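Local structure of chromosomal replication initiator protein dnaA (Thermotoga maritima, 2Z4S) at residues G211-L216 against S242-R247. The protein probably initiates chromosomal replication as an ATP-binding AAA+ protein that assembles on the replication origin as a right-handed spiral filament. Residues are numbered along the deposited sequence; the frame is centred on the assembly and turned at random.
Sequences GVQTEL and SEFQDR
Gln213 reaches out of helix 210-224 to meet the backbone of Glu243 and Gln245, a worked example of how one side-chain amide can bond to a loop backbone through both its oxygen and its nitrogen. The contact lies in the AAA+ domain, with its P-loop NTPase core, where the chain leaving strand 229-234 of the parallel sheet turns into helix 246-253. Followed outward, Gln213 first places CB 3.3 Å from NE2 of Gln245. Its CG stands anti to the carbonyl carbon and the chain then runs extended, carrying CD to 3.7 Å from O of Glu243. There the amide works in both directions. OE1 accepts a hydrogen from the backbone N of Gln245 at 2.9 Å. NE2 donates to O of Glu243 at 2.8 Å. Both bonds are nearly straight, at 165°. NE2 also donates to O of Leu206, and with both amide atoms engaged the group has little freedom to flip. The same amide is stacked on the Phe244 ring, the planes 20° apart, with OE1 over one face and offset toward the rim.

Gln245, the N-cap residue of helix 246-253, returns the gesture. Its extended side chain brings NE2 to OG1 of Thr214, a bent bond of 3.1 Å tilted from the amide plane. The amide's other atom, OE1, is gripped side-on by Arg247. Were Gln245 cut back to an alanine, OG1 of Thr214 would probably lose this donor and the Arg247 guanidinium would be freer to turn. Arg247 also makes a cation-pi contact with Phe217, further along helix 210-224. Within the grip, NE and NH2 of Arg247 each lie 2.8 Å from OE1 of Gln245, which sits close to the guanidinium plane.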
loop_
_atom_site.group_PDB
_atom_site.type_symbol
_atom_site.label_atom_id
_atom_site.label_comp_id
_atom_site.label_asym_id
_atom_site.label_seq_id
_atom_site.Cartn_x
_atom_site.Cartn_y
_atom_site.Cartn_z
ATOM N N GLY A 211 -16.136 17.159 3.399
ATOM C CA GLY A 211 -17.349 16.682 2.768
ATOM C C GLY A 211 -17.269 15.166 2.734
ATOM O O GLY A 211 -18.047 14.464 3.401
ATOM N N VAL A 212 -16.301 14.668 1.963
ATOM C CA VAL A 212 -16.054 13.235 1.828
ATOM C C VAL A 212 -15.845 12.597 3.195
ATOM O O VAL A 212 -16.385 11.527 3.469
ATOM C CB VAL A 212 -14.798 12.953 0.981
ATOM C CG1 VAL A 212 -14.367 11.504 1.159
ATOM C CG2 VAL A 212 -15.087 13.222 -0.486
ATOM N N GLN A 213 -15.057 13.253 4.044
ATOM C CA GLN A 213 -14.788 12.734 5.375
ATOM C C GLN A 213 -16.065 12.261 6.061
ATOM O O GLN A 213 -16.124 11.153 6.613
ATOM C CB GLN A 213 -14.090 13.793 6.227
ATOM C CG GLN A 213 -12.635 13.995 5.858
ATOM C CD GLN A 213 -11.897 14.874 6.848
ATOM O OE1 GLN A 213 -12.074 14.738 8.059
ATOM N NE2 GLN A 213 -11.050 15.771 6.341
ATOM N N THR A 214 -17.097 13.092 6.012
ATOM C CA THR A 214 -18.366 12.741 6.629
ATOM C C THR A 214 -18.963 11.472 6.031
ATOM O O THR A 214 -19.355 10.567 6.762
ATOM C CB THR A 214 -19.377 13.890 6.484
ATOM O OG1 THR A 214 -18.979 14.973 7.330
ATOM C CG2 THR A 214 -20.772 13.432 6.867
ATOM N N GLU A 215 -19.035 11.410 4.704
ATOM C CA GLU A 215 -19.600 10.251 4.020
ATOM C C GLU A 215 -18.810 8.984 4.348
ATOM O O GLU A 215 -19.398 7.925 4.596
ATOM C CB GLU A 215 -19.615 10.501 2.503
ATOM C CG GLU A 215 -20.206 9.376 1.629
ATOM C CD GLU A 215 -21.631 8.999 2.006
ATOM O OE1 GLU A 215 -22.414 9.903 2.373
ATOM O OE2 GLU A 215 -21.973 7.797 1.922
ATOM N N LEU A 216 -17.480 9.100 4.354
ATOM C CA LEU A 216 -16.612 7.967 4.657
ATOM C C LEU A 216 -16.991 7.496 6.047
ATOM O O LEU A 216 -17.170 6.296 6.281
ATOM C CB LEU A 216 -15.139 8.391 4.650
ATOM C CG LEU A 216 -14.060 7.389 4.218
ATOM C CD1 LEU A 216 -12.732 7.866 4.750
ATOM C CD2 LEU A 216 -14.352 6.017 4.742
ATOM N N SER A 242 -3.948 16.169 9.899
ATOM C CA SER A 242 -4.480 17.531 9.939
ATOM C C SER A 242 -5.848 17.629 9.261
ATOM O O SER A 242 -6.137 16.886 8.316
ATOM C CB SER A 242 -3.523 18.497 9.236
ATOM O OG SER A 242 -3.888 18.674 7.878
ATOM N N GLU A 243 -6.673 18.563 9.744
ATOM C CA GLU A 243 -8.014 18.805 9.208
ATOM C C GLU A 243 -8.809 17.511 9.070
ATOM O O GLU A 243 -9.250 17.141 7.979
ATOM C CB GLU A 243 -7.921 19.524 7.853
ATOM C CG GLU A 243 -7.203 20.863 7.932
ATOM C CD GLU A 243 -7.163 21.612 6.610
ATOM O OE1 GLU A 243 -8.239 21.885 6.041
ATOM O OE2 GLU A 243 -6.053 21.941 6.140
ATOM N N PHE A 244 -8.995 16.829 10.192
ATOM C CA PHE A 244 -9.726 15.575 10.185
ATOM C C PHE A 244 -10.747 15.447 11.320
ATOM O O PHE A 244 -10.424 15.625 12.500
ATOM C CB PHE A 244 -8.736 14.400 10.243
ATOM C CG PHE A 244 -8.702 13.571 8.989
ATOM C CD1 PHE A 244 -8.061 14.034 7.849
ATOM C CD2 PHE A 244 -9.349 12.338 8.943
ATOM C CE1 PHE A 244 -8.066 13.283 6.679
ATOM C CE2 PHE A 244 -9.361 11.582 7.784
ATOM C CZ PHE A 244 -8.722 12.051 6.649
ATOM N N GLN A 245 -11.980 15.123 10.953
ATOM C CA GLN A 245 -13.042 14.946 11.929
ATOM C C GLN A 245 -12.645 13.931 13.010
ATOM O O GLN A 245 -12.484 12.746 12.734
ATOM C CB GLN A 245 -14.322 14.493 11.218
ATOM C CG GLN A 245 -14.931 15.570 10.334
ATOM C CD GLN A 245 -16.026 15.050 9.410
ATOM O OE1 GLN A 245 -16.842 14.211 9.797
ATOM N NE2 GLN A 245 -16.055 15.565 8.179
ATOM N N ASP A 246 -12.485 14.408 14.240
ATOM C CA ASP A 246 -12.122 13.559 15.370
ATOM C C ASP A 246 -12.918 12.261 15.411
ATOM O O ASP A 246 -12.419 11.233 15.864
ATOM C CB ASP A 246 -12.363 14.301 16.682
ATOM C CG ASP A 246 -11.714 15.664 16.710
ATOM O OD1 ASP A 246 -10.465 15.720 16.724
ATOM O OD2 ASP A 246 -12.452 16.677 16.714
ATOM N N ARG A 247 -14.165 12.304 14.966
ATOM C CA ARG A 247 -14.982 11.103 14.988
ATOM C C ARG A 247 -14.452 10.065 14.018
ATOM O O ARG A 247 -14.579 8.867 14.260
ATOM C CB ARG A 247 -16.437 11.430 14.667
ATOM C CG ARG A 247 -16.627 12.296 13.452
ATOM C CD ARG A 247 -18.103 12.424 13.140
ATOM N NE ARG A 247 -18.313 13.083 11.859
ATOM C CZ ARG A 247 -19.481 13.136 11.234
ATOM N NH1 ARG A 247 -20.545 12.566 11.782
ATOM N NH2 ARG A 247 -19.576 13.741 10.057
#